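Long-range contacts in SusD homolog (Bacteroides thetaiotaomicron, PDB 3EHM), which probably binds host mucin O-glycans at the cell surface as a SusD-like lipoprotein that helps a gut bacterium use them: residues E161-S172 with D219-K229; V201-L209 with K229-I239. All coordinates share one frame; numbering follows the deposited sequence.

Contact 1. Residues E161-S172 with D219-K229; sequences EVVYRSMLADLS and DETLAKEYITK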
loop_
_atom_site.group_PDB
_atom_site.type_symbol
_atom_site.label_atom_id
_atom_site.label_comp_id
_atom_site.label_asym_id
_atom_site.label_seq_id
_atom_site.Cartn_x
_atom_site.Cartn_y
_atom_site.Cartn_z
ATOM N N GLU A 161 -3.739 -1.670 18.464
ATOM C CA GLU A 161 -5.182 -1.791 18.637
ATOM C C GLU A 161 -5.780 -0.441 19.032
ATOM O O GLU A 161 -6.854 -0.069 18.561
ATOM C CB GLU A 161 -5.525 -2.832 19.710
ATOM C CG GLU A 161 -6.968 -2.722 20.205
ATOM C CD GLU A 161 -7.393 -3.876 21.096
ATOM O OE1 GLU A 161 -6.525 -4.481 21.761
ATOM O OE2 GLU A 161 -8.605 -4.167 21.139
ATOM N N VAL A 162 -5.083 0.292 19.895
ATOM C CA VAL A 162 -5.572 1.596 20.332
ATOM C C VAL A 162 -5.511 2.607 19.187
ATOM O O VAL A 162 -6.380 3.468 19.066
ATOM C CB VAL A 162 -4.764 2.108 21.545
ATOM C CG1 VAL A 162 -5.137 3.552 21.861
ATOM C CG2 VAL A 162 -5.059 1.220 22.759
ATOM N N VAL A 163 -4.490 2.492 18.343
ATOM C CA VAL A 163 -4.351 3.390 17.203
ATOM C C VAL A 163 -5.563 3.206 16.298
ATOM O O VAL A 163 -6.181 4.179 15.860
ATOM C CB VAL A 163 -3.070 3.084 16.392
ATOM C CG1 VAL A 163 -3.028 3.953 15.133
ATOM C CG2 VAL A 163 -1.835 3.336 17.254
ATOM N N TYR A 164 -5.910 1.952 16.028
ATOM C CA TYR A 164 -7.055 1.665 15.176
ATOM C C TYR A 164 -8.367 2.153 15.784
ATOM O O TYR A 164 -9.156 2.812 15.109
ATOM C CB TYR A 164 -7.136 0.167 14.866
ATOM C CG TYR A 164 -6.431 -0.207 13.582
ATOM C CD1 TYR A 164 -5.040 -0.126 13.469
ATOM C CD2 TYR A 164 -7.159 -0.594 12.460
ATOM C CE1 TYR A 164 -4.395 -0.418 12.262
ATOM C CE2 TYR A 164 -6.529 -0.887 11.255
ATOM C CZ TYR A 164 -5.154 -0.796 11.160
ATOM O OH TYR A 164 -4.548 -1.087 9.962
ATOM N N ARG A 165 -8.604 1.841 17.054
ATOM C CA ARG A 165 -9.835 2.276 17.712
ATOM C C ARG A 165 -9.950 3.795 17.697
ATOM O O ARG A 165 -11.025 4.341 17.457
ATOM C CB ARG A 165 -9.875 1.792 19.167
ATOM C CG ARG A 165 -10.129 0.305 19.327
ATOM C CD ARG A 165 -10.147 -0.113 20.795
ATOM N NE ARG A 165 -10.465 -1.530 20.934
ATOM C CZ ARG A 165 -11.670 -2.049 20.716
ATOM N NH1 ARG A 165 -12.675 -1.263 20.352
ATOM N NH2 ARG A 165 -11.869 -3.352 20.858
ATOM N N SER A 166 -8.829 4.467 17.952
ATOM C CA SER A 166 -8.790 5.925 17.994
ATOM C C SER A 166 -8.956 6.574 16.623
ATOM O O SER A 166 -9.619 7.608 16.497
ATOM C CB SER A 166 -7.478 6.389 18.633
ATOM O OG SER A 166 -7.322 5.826 19.929
HETATM N N MSE A 167 -8.362 5.974 15.595
HETATM C CA MSE A 167 -8.468 6.529 14.253
HETATM C C MSE A 167 -9.892 6.442 13.712
HETATM O O MSE A 167 -10.355 7.350 13.024
HETATM C CB MSE A 167 -7.509 5.821 13.297
HETATM C CG MSE A 167 -7.340 6.559 11.983
HETATM SE SE MSE A 167 -6.091 5.689 10.802
HETATM C CE MSE A 167 -4.524 5.705 11.928
ATOM N N LEU A 168 -10.587 5.348 14.016
ATOM C CA LEU A 168 -11.964 5.186 13.558
ATOM C C LEU A 168 -12.844 6.271 14.181
ATOM O O LEU A 168 -13.689 6.869 13.511
ATOM C CB LEU A 168 -12.488 3.792 13.928
ATOM C CG LEU A 168 -12.019 2.622 13.052
ATOM C CD1 LEU A 168 -12.369 1.302 13.711
ATOM C CD2 LEU A 168 -12.665 2.720 11.668
ATOM N N ALA A 169 -12.639 6.531 15.464
ATOM C CA ALA A 169 -13.412 7.552 16.153
ATOM C C ALA A 169 -13.090 8.921 15.561
ATOM O O ALA A 169 -13.986 9.741 15.349
ATOM C CB ALA A 169 -13.094 7.528 17.641
ATOM N N ASP A 170 -11.811 9.165 15.287
ATOM C CA ASP A 170 -11.401 10.443 14.718
ATOM C C ASP A 170 -11.964 10.645 13.313
ATOM O O ASP A 170 -12.339 11.761 12.948
ATOM C CB ASP A 170 -9.872 10.570 14.684
ATOM C CG ASP A 170 -9.267 10.757 16.068
ATOM O OD1 ASP A 170 -9.937 11.354 16.937
ATOM O OD2 ASP A 170 -8.117 10.320 16.284
ATOM N N LEU A 171 -12.012 9.574 12.522
ATOM C CA LEU A 171 -12.551 9.669 11.166
ATOM C C LEU A 171 -14.035 10.025 11.215
ATOM O O LEU A 171 -14.506 10.853 10.438
ATOM C CB LEU A 171 -12.353 8.352 10.403
ATOM C CG LEU A 171 -10.927 8.093 9.898
ATOM C CD1 LEU A 171 -10.827 6.694 9.300
ATOM C CD2 LEU A 171 -10.552 9.152 8.856
ATOM N N SER A 172 -14.772 9.407 12.131
ATOM C CA SER A 172 -16.197 9.699 12.262
ATOM C C SER A 172 -16.393 11.153 12.675
ATOM O O SER A 172 -17.351 11.802 12.255
ATOM C CB SER A 172 -16.846 8.783 13.300
ATOM O OG SER A 172 -16.783 7.436 12.885
ATOM N N ASP A 219 -11.147 -8.306 15.566
ATOM C CA ASP A 219 -12.175 -7.684 16.394
ATOM C C ASP A 219 -13.419 -7.371 15.571
ATOM O O ASP A 219 -13.623 -6.235 15.137
ATOM C CB ASP A 219 -11.639 -6.394 17.017
ATOM C CG ASP A 219 -12.442 -5.952 18.228
ATOM O OD1 ASP A 219 -13.688 -6.001 18.174
ATOM O OD2 ASP A 219 -11.822 -5.545 19.234
ATOM N N GLU A 220 -14.257 -8.380 15.365
ATOM C CA GLU A 220 -15.477 -8.208 14.588
ATOM C C GLU A 220 -16.409 -7.143 15.172
ATOM O O GLU A 220 -17.093 -6.429 14.432
ATOM C CB GLU A 220 -16.210 -9.546 14.478
ATOM C CG GLU A 220 -17.545 -9.457 13.770
ATOM C CD GLU A 220 -18.175 -10.816 13.546
ATOM O OE1 GLU A 220 -18.129 -11.657 14.471
ATOM O OE2 GLU A 220 -18.725 -11.037 12.447
ATOM N N THR A 221 -16.440 -7.036 16.495
ATOM C CA THR A 221 -17.292 -6.053 17.156
ATOM C C THR A 221 -16.909 -4.637 16.725
ATOM O O THR A 221 -17.771 -3.837 16.364
ATOM C CB THR A 221 -17.181 -6.167 18.692
ATOM O OG1 THR A 221 -17.595 -7.477 19.109
ATOM C CG2 THR A 221 -18.062 -5.130 19.368
ATOM N N LEU A 222 -15.615 -4.332 16.758
ATOM C CA LEU A 222 -15.140 -3.012 16.351
ATOM C C LEU A 222 -15.467 -2.778 14.883
ATOM O O LEU A 222 -15.859 -1.677 14.495
ATOM C CB LEU A 222 -13.627 -2.892 16.559
ATOM C CG LEU A 222 -12.975 -1.625 15.997
ATOM C CD1 LEU A 222 -13.542 -0.391 16.685
ATOM C CD2 LEU A 222 -11.470 -1.703 16.197
ATOM N N ALA A 223 -15.302 -3.817 14.069
ATOM C CA ALA A 223 -15.588 -3.717 12.641
ATOM C C ALA A 223 -17.041 -3.312 12.445
ATOM O O ALA A 223 -17.347 -2.399 11.679
ATOM C CB ALA A 223 -15.317 -5.049 11.955
ATOM N N LYS A 224 -17.935 -3.996 13.151
ATOM C CA LYS A 224 -19.363 -3.713 13.061
ATOM C C LYS A 224 -19.725 -2.354 13.656
ATOM O O LYS A 224 -20.740 -1.767 13.298
ATOM C CB LYS A 224 -20.156 -4.807 13.778
ATOM C CG LYS A 224 -20.057 -6.183 13.134
ATOM C CD LYS A 224 -20.763 -7.232 13.984
ATOM C CE LYS A 224 -20.812 -8.586 13.295
ATOM N NZ LYS A 224 -21.337 -9.649 14.205
ATOM N N GLU A 225 -18.899 -1.853 14.569
ATOM C CA GLU A 225 -19.174 -0.563 15.193
ATOM C C GLU A 225 -19.044 0.591 14.202
ATOM O O GLU A 225 -19.608 1.660 14.428
ATOM C CB GLU A 225 -18.225 -0.321 16.377
ATOM C CG GLU A 225 -18.672 0.801 17.320
ATOM C CD GLU A 225 -17.628 1.161 18.371
ATOM O OE1 GLU A 225 -16.839 0.274 18.767
ATOM O OE2 GLU A 225 -17.604 2.334 18.814
ATOM N N TYR A 226 -18.323 0.379 13.100
ATOM C CA TYR A 226 -18.121 1.451 12.127
ATOM C C TYR A 226 -18.402 1.165 10.655
ATOM O O TYR A 226 -18.627 2.100 9.883
ATOM C CB TYR A 226 -16.690 1.993 12.224
ATOM C CG TYR A 226 -16.364 2.704 13.516
ATOM C CD1 TYR A 226 -15.998 1.992 14.656
ATOM C CD2 TYR A 226 -16.412 4.093 13.594
ATOM C CE1 TYR A 226 -15.682 2.650 15.844
ATOM C CE2 TYR A 226 -16.101 4.760 14.771
ATOM C CZ TYR A 226 -15.735 4.036 15.891
ATOM O OH TYR A 226 -15.406 4.701 17.052
ATOM N N ILE A 227 -18.377 -0.100 10.250
ATOM C CA ILE A 227 -18.600 -0.423 8.845
ATOM C C ILE A 227 -19.967 0.035 8.342
ATOM O O ILE A 227 -20.101 0.477 7.201
ATOM C CB ILE A 227 -18.427 -1.939 8.584
ATOM C CG1 ILE A 227 -18.342 -2.194 7.082
ATOM C CG2 ILE A 227 -19.587 -2.721 9.180
ATOM C CD1 ILE A 227 -17.745 -3.548 6.735
ATOM N N THR A 228 -20.978 -0.061 9.197
ATOM C CA THR A 228 -22.316 0.365 8.819
ATOM C C THR A 228 -22.356 1.885 8.667
ATOM O O THR A 228 -22.976 2.402 7.740
ATOM C CB THR A 228 -23.358 -0.074 9.867
ATOM O OG1 THR A 228 -23.394 -1.506 9.932
ATOM C CG2 THR A 228 -24.739 0.450 9.495
ATOM N N LYS A 229 -21.687 2.600 9.568
ATOM C CA LYS A 229 -21.665 4.060 9.503
ATOM C C LYS A 229 -20.913 4.540 8.263
ATOM O O LYS A 229 -21.255 5.561 7.675
ATOM C CB LYS A 229 -21.002 4.652 10.752
ATOM C CG LYS A 229 -21.601 4.185 12.067
ATOM C CD LYS A 229 -21.303 5.158 13.207
ATOM C CE LYS A 229 -19.811 5.399 13.397
ATOM N NZ LYS A 229 -19.532 6.363 14.511
HETATM O O HOH W 1 -13.327 3.651 18.567
#
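Leu-168 lays its CB over the centre of the Tyr-226 ring, 3.7 Å from CB to the ring centroid and only 5° off the ring normal. This is a CH-pi contact on one face of the ring. Tyr-226 CG lies anti to its carbonyl carbon (chi1 -66°), which carries the ring across to helix 161-172. At the ring edge, in plane, sits Ser-172 OG, 3.3 Å from Tyr-226 CE2. A water joins Tyr-226 OH to the backbone: it donates to Arg-165 O at 2.6 Å and is hydrogen-bonded to Tyr-226 OH. Without this ring, as with an alanine here, Leu-168 CB is likely to lose its aromatic cover and the water its hydroxyl partner. Leu-168 also meets Leu-222 tip to tip, with their CD1 atoms 3.6 Å apart.

Beyond this apolar patch lies a network of charges. Arg-165 NH2 forms a salt bridge to Asp-219 OD2 at 2.7 Å, with the guanidinium and carboxylate planes 78° apart. Arg-165 NE donates to Glu-161 OE2 at 3.2 Å, in the guanidinium plane. The arginine thus lies between two carboxylates and probably offsets their mutual repulsion. Leu-222 CD2 lies over one face of the guanidinium. Asp-219 is also the N-cap of its helix, its OD1 accepting from Leu-222 N. At the other end, Lys-229 NZ gives Ser-172 OG a weak hydrogen bond.

The two helix segments run nearly parallel, with axes 11.0 Å from each other at closest approach. Helix 197-215 comes between them in sequence and packs against the same side of helix 160-178, Ile-211 touching both Leu-168 and Tyr-164. Helix 116-140 packs on Val-163, Tyr-164 and Met-167 of helix 160-178.

Contact 2. Residues V201-L209 with K229-I239; sequences VKLANSLML and KALDPKNGGVI
Lys-229 lies beside Met-208 of segment 201-209, and a water donates to both Lys-229 O and Asn-205 OD1. Ala-230 follows, its CB 3.7 Å from SE of Met-208, a selenomethionine. The small methyl also lies near the backbone of Asn-205. Leu-231 then reaches Leu-209, CD2 to CD2 at 4.1 Å, the two side chains crossing at a slant. Here the helix ends. Asp-232 forms an Asx turn, OD1 accepting from Lys-234 N, and leads into the 3-10 segment 233-235.

Asn-235 O takes a hydrogen bond from Asn-205 ND2 at 3.0 Å. The same nitrogen donates to Gly-237 O at 3.1 Å. Asn-205 CG lies anti to its carbonyl carbon (chi1 -73°), which brings ND2 within reach of both oxygens. Both acceptors lie close to the Asn-205 amide plane, although the donor stands above each carbonyl plane. With OD1 on the water, the amide is held against turning over. This packing joins helix 197-215 to the turn and extended chain that follow the next helix in the mainly helical SusD-like fold, whose clan includes the TPR repeats.

Gly-236 passes Val-201 closely, and a CB there would clash with Val-201 CG1. Gly-237 O also receives a CA-H...O contact from Lys-202 CA. Val-238 sets CG1 3.7 Å from Asn-205 CB, while two waters link its carbonyl to Lys-202 NZ, their bonds to NZ both weak. Ile-239 N donates to Ser-206 OG at 2.9 Å, and the hydroxyl in turn donates a hydrogen bond to Lys-202 O. The Ile-239 side chain lies alongside Leu-203, pointing the same way, with their CD1 atoms 4.2 Å apart.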
loop_
_atom_site.group_PDB
_atom_site.type_symbol
_atom_site.label_atom_id
_atom_site.label_comp_id
_atom_site.label_asym_id
_atom_site.label_seq_id
_atom_site.Cartn_x
_atom_site.Cartn_y
_atom_site.Cartn_z
ATOM N N VAL A 201 -15.154 13.754 2.318
ATOM C CA VAL A 201 -15.965 12.928 3.203
ATOM C C VAL A 201 -15.966 11.493 2.687
ATOM O O VAL A 201 -15.826 10.546 3.458
ATOM C CB VAL A 201 -17.418 13.450 3.282
ATOM C CG1 VAL A 201 -18.308 12.419 3.960
ATOM C CG2 VAL A 201 -17.454 14.767 4.060
ATOM N N LYS A 202 -16.119 11.331 1.378
ATOM C CA LYS A 202 -16.120 10.001 0.788
ATOM C C LYS A 202 -14.786 9.316 1.047
ATOM O O LYS A 202 -14.742 8.123 1.334
ATOM C CB LYS A 202 -16.383 10.083 -0.715
ATOM C CG LYS A 202 -17.788 10.562 -1.056
ATOM C CD LYS A 202 -18.025 10.541 -2.552
ATOM C CE LYS A 202 -19.466 10.892 -2.874
ATOM N NZ LYS A 202 -19.742 10.715 -4.323
ATOM N N LEU A 203 -13.695 10.071 0.951
ATOM C CA LEU A 203 -12.380 9.498 1.198
ATOM C C LEU A 203 -12.291 9.051 2.650
ATOM O O LEU A 203 -11.776 7.974 2.942
ATOM C CB LEU A 203 -11.276 10.514 0.890
ATOM C CG LEU A 203 -9.863 10.119 1.337
ATOM C CD1 LEU A 203 -9.468 8.777 0.718
ATOM C CD2 LEU A 203 -8.882 11.207 0.931
ATOM N N ALA A 204 -12.811 9.875 3.558
ATOM C CA ALA A 204 -12.793 9.548 4.983
ATOM C C ALA A 204 -13.576 8.271 5.287
ATOM O O ALA A 204 -13.125 7.429 6.064
ATOM C CB ALA A 204 -13.366 10.716 5.801
ATOM N N ASN A 205 -14.756 8.137 4.687
ATOM C CA ASN A 205 -15.582 6.954 4.905
ATOM C C ASN A 205 -14.975 5.723 4.240
ATOM O O ASN A 205 -15.168 4.601 4.702
ATOM C CB ASN A 205 -16.999 7.161 4.360
ATOM C CG ASN A 205 -17.828 8.092 5.215
ATOM O OD1 ASN A 205 -17.740 8.075 6.445
ATOM N ND2 ASN A 205 -18.661 8.897 4.566
ATOM N N SER A 206 -14.255 5.934 3.143
ATOM C CA SER A 206 -13.624 4.826 2.434
ATOM C C SER A 206 -12.485 4.290 3.291
ATOM O O SER A 206 -12.253 3.078 3.361
ATOM C CB SER A 206 -13.094 5.299 1.079
ATOM O OG SER A 206 -14.149 5.813 0.281
ATOM N N LEU A 207 -11.779 5.201 3.952
ATOM C CA LEU A 207 -10.674 4.819 4.821
ATOM C C LEU A 207 -11.267 4.078 6.017
ATOM O O LEU A 207 -10.691 3.103 6.505
ATOM C CB LEU A 207 -9.908 6.060 5.294
ATOM C CG LEU A 207 -8.509 5.776 5.850
ATOM C CD1 LEU A 207 -7.606 5.311 4.712
ATOM C CD2 LEU A 207 -7.931 7.031 6.499
HETATM N N MSE A 208 -12.426 4.545 6.479
HETATM C CA MSE A 208 -13.123 3.921 7.603
HETATM C C MSE A 208 -13.471 2.485 7.203
HETATM O O MSE A 208 -13.295 1.550 7.984
HETATM C CB MSE A 208 -14.406 4.700 7.917
HETATM C CG MSE A 208 -15.131 4.274 9.185
HETATM SE SE MSE A 208 -16.781 5.298 9.452
HETATM C CE MSE A 208 -15.993 7.065 9.515
ATOM N N LEU A 209 -13.966 2.322 5.976
ATOM C CA LEU A 209 -14.326 1.005 5.460
ATOM C C LEU A 209 -13.100 0.089 5.397
ATOM O O LEU A 209 -13.151 -1.071 5.812
ATOM C CB LEU A 209 -14.941 1.135 4.060
ATOM C CG LEU A 209 -15.246 -0.163 3.304
ATOM C CD1 LEU A 209 -16.282 -0.986 4.056
ATOM C CD2 LEU A 209 -15.753 0.175 1.914
ATOM N N LYS A 229 -21.687 2.600 9.568
ATOM C CA LYS A 229 -21.665 4.060 9.503
ATOM C C LYS A 229 -20.913 4.540 8.263
ATOM O O LYS A 229 -21.255 5.561 7.675
ATOM C CB LYS A 229 -21.002 4.652 10.752
ATOM C CG LYS A 229 -21.601 4.185 12.067
ATOM C CD LYS A 229 -21.303 5.158 13.207
ATOM C CE LYS A 229 -19.811 5.399 13.397
ATOM N NZ LYS A 229 -19.532 6.363 14.511
ATOM N N ALA A 230 -19.882 3.797 7.873
ATOM C CA ALA A 230 -19.083 4.157 6.708
ATOM C C ALA A 230 -19.890 4.106 5.416
ATOM O O ALA A 230 -19.770 4.981 4.560
ATOM C CB ALA A 230 -17.881 3.229 6.601
ATOM N N LEU A 231 -20.725 3.081 5.285
ATOM C CA LEU A 231 -21.527 2.901 4.083
ATOM C C LEU A 231 -22.911 3.543 4.122
ATOM O O LEU A 231 -23.596 3.596 3.102
ATOM C CB LEU A 231 -21.657 1.405 3.782
ATOM C CG LEU A 231 -20.331 0.696 3.490
ATOM C CD1 LEU A 231 -20.542 -0.808 3.448
ATOM C CD2 LEU A 231 -19.762 1.197 2.172
ATOM N N ASP A 232 -23.317 4.037 5.289
ATOM C CA ASP A 232 -24.623 4.680 5.440
ATOM C C ASP A 232 -24.680 5.947 4.582
ATOM O O ASP A 232 -23.984 6.921 4.860
ATOM C CB ASP A 232 -24.859 5.051 6.908
ATOM C CG ASP A 232 -26.314 5.390 7.206
ATOM O OD1 ASP A 232 -27.006 5.927 6.317
ATOM O OD2 ASP A 232 -26.761 5.135 8.343
ATOM N N PRO A 233 -25.527 5.954 3.538
ATOM C CA PRO A 233 -25.676 7.102 2.634
ATOM C C PRO A 233 -25.809 8.462 3.319
ATOM O O PRO A 233 -25.301 9.463 2.818
ATOM C CB PRO A 233 -26.917 6.742 1.826
ATOM C CG PRO A 233 -26.822 5.257 1.738
ATOM C CD PRO A 233 -26.456 4.875 3.158
ATOM N N LYS A 234 -26.484 8.504 4.462
ATOM C CA LYS A 234 -26.660 9.772 5.167
ATOM C C LYS A 234 -25.328 10.369 5.635
ATOM O O LYS A 234 -25.246 11.563 5.913
ATOM C CB LYS A 234 -27.589 9.599 6.376
ATOM C CG LYS A 234 -26.949 8.933 7.591
ATOM C CD LYS A 234 -27.856 9.052 8.809
ATOM C CE LYS A 234 -27.186 8.537 10.078
ATOM N NZ LYS A 234 -26.011 9.360 10.498
ATOM N N ASN A 235 -24.290 9.539 5.717
ATOM C CA ASN A 235 -22.981 10.004 6.168
ATOM C C ASN A 235 -22.053 10.484 5.044
ATOM O O ASN A 235 -20.892 10.812 5.292
ATOM C CB ASN A 235 -22.289 8.906 6.988
ATOM C CG ASN A 235 -22.986 8.634 8.314
ATOM O OD1 ASN A 235 -22.902 7.529 8.859
ATOM N ND2 ASN A 235 -23.667 9.643 8.845
ATOM N N GLY A 236 -22.556 10.526 3.813
ATOM C CA GLY A 236 -21.738 11.011 2.712
ATOM C C GLY A 236 -21.324 10.009 1.647
ATOM O O GLY A 236 -20.950 10.401 0.541
ATOM N N GLY A 237 -21.379 8.722 1.974
ATOM C CA GLY A 237 -21.006 7.700 1.010
ATOM C C GLY A 237 -19.508 7.469 0.919
ATOM O O GLY A 237 -18.726 8.169 1.558
ATOM N N VAL A 238 -19.112 6.475 0.127
ATOM C CA VAL A 238 -17.704 6.140 -0.068
ATOM C C VAL A 238 -17.323 6.348 -1.532
ATOM O O VAL A 238 -18.165 6.734 -2.344
ATOM C CB VAL A 238 -17.418 4.670 0.315
ATOM C CG1 VAL A 238 -17.550 4.489 1.821
ATOM C CG2 VAL A 238 -18.384 3.743 -0.417
ATOM N N ILE A 239 -16.060 6.097 -1.864
ATOM C CA ILE A 239 -15.589 6.263 -3.236
ATOM C C ILE A 239 -16.037 5.070 -4.079
ATOM O O ILE A 239 -15.500 3.971 -3.949
ATOM C CB ILE A 239 -14.047 6.387 -3.278
ATOM C CG1 ILE A 239 -13.612 7.651 -2.525
ATOM C CG2 ILE A 239 -13.564 6.459 -4.719
ATOM C CD1 ILE A 239 -12.109 7.802 -2.370
HETATM O O HOH W 2 -18.192 7.867 -5.583
HETATM O O HOH W 3 -20.463 7.792 -3.299
HETATM O O HOH W 4 -19.563 7.731 8.268
#

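How the contacts relate
Contacts 1 and 2 use successive parts of helix 220-231 and share Lys-229. Their centres are about 13 Å apart. The segments alternate along the chain, because helix 197-215 follows helix 160-178 and precedes helix 220-231. Met-208 of contact 2 is the main bridge between them. Its CE lies 3.5 Å from Ser-172 OG, and its SE lies 3.7 Å from Tyr-226 O. Its CG also touches Leu-168 CD2, at 3.8 Å. Beside it, Leu-209 CD1 packs on Ile-227 CG1 at 3.9 Å. The three helices therefore pack as one group. Each contact centre lies about 20 Å from the chain centre, on the same side.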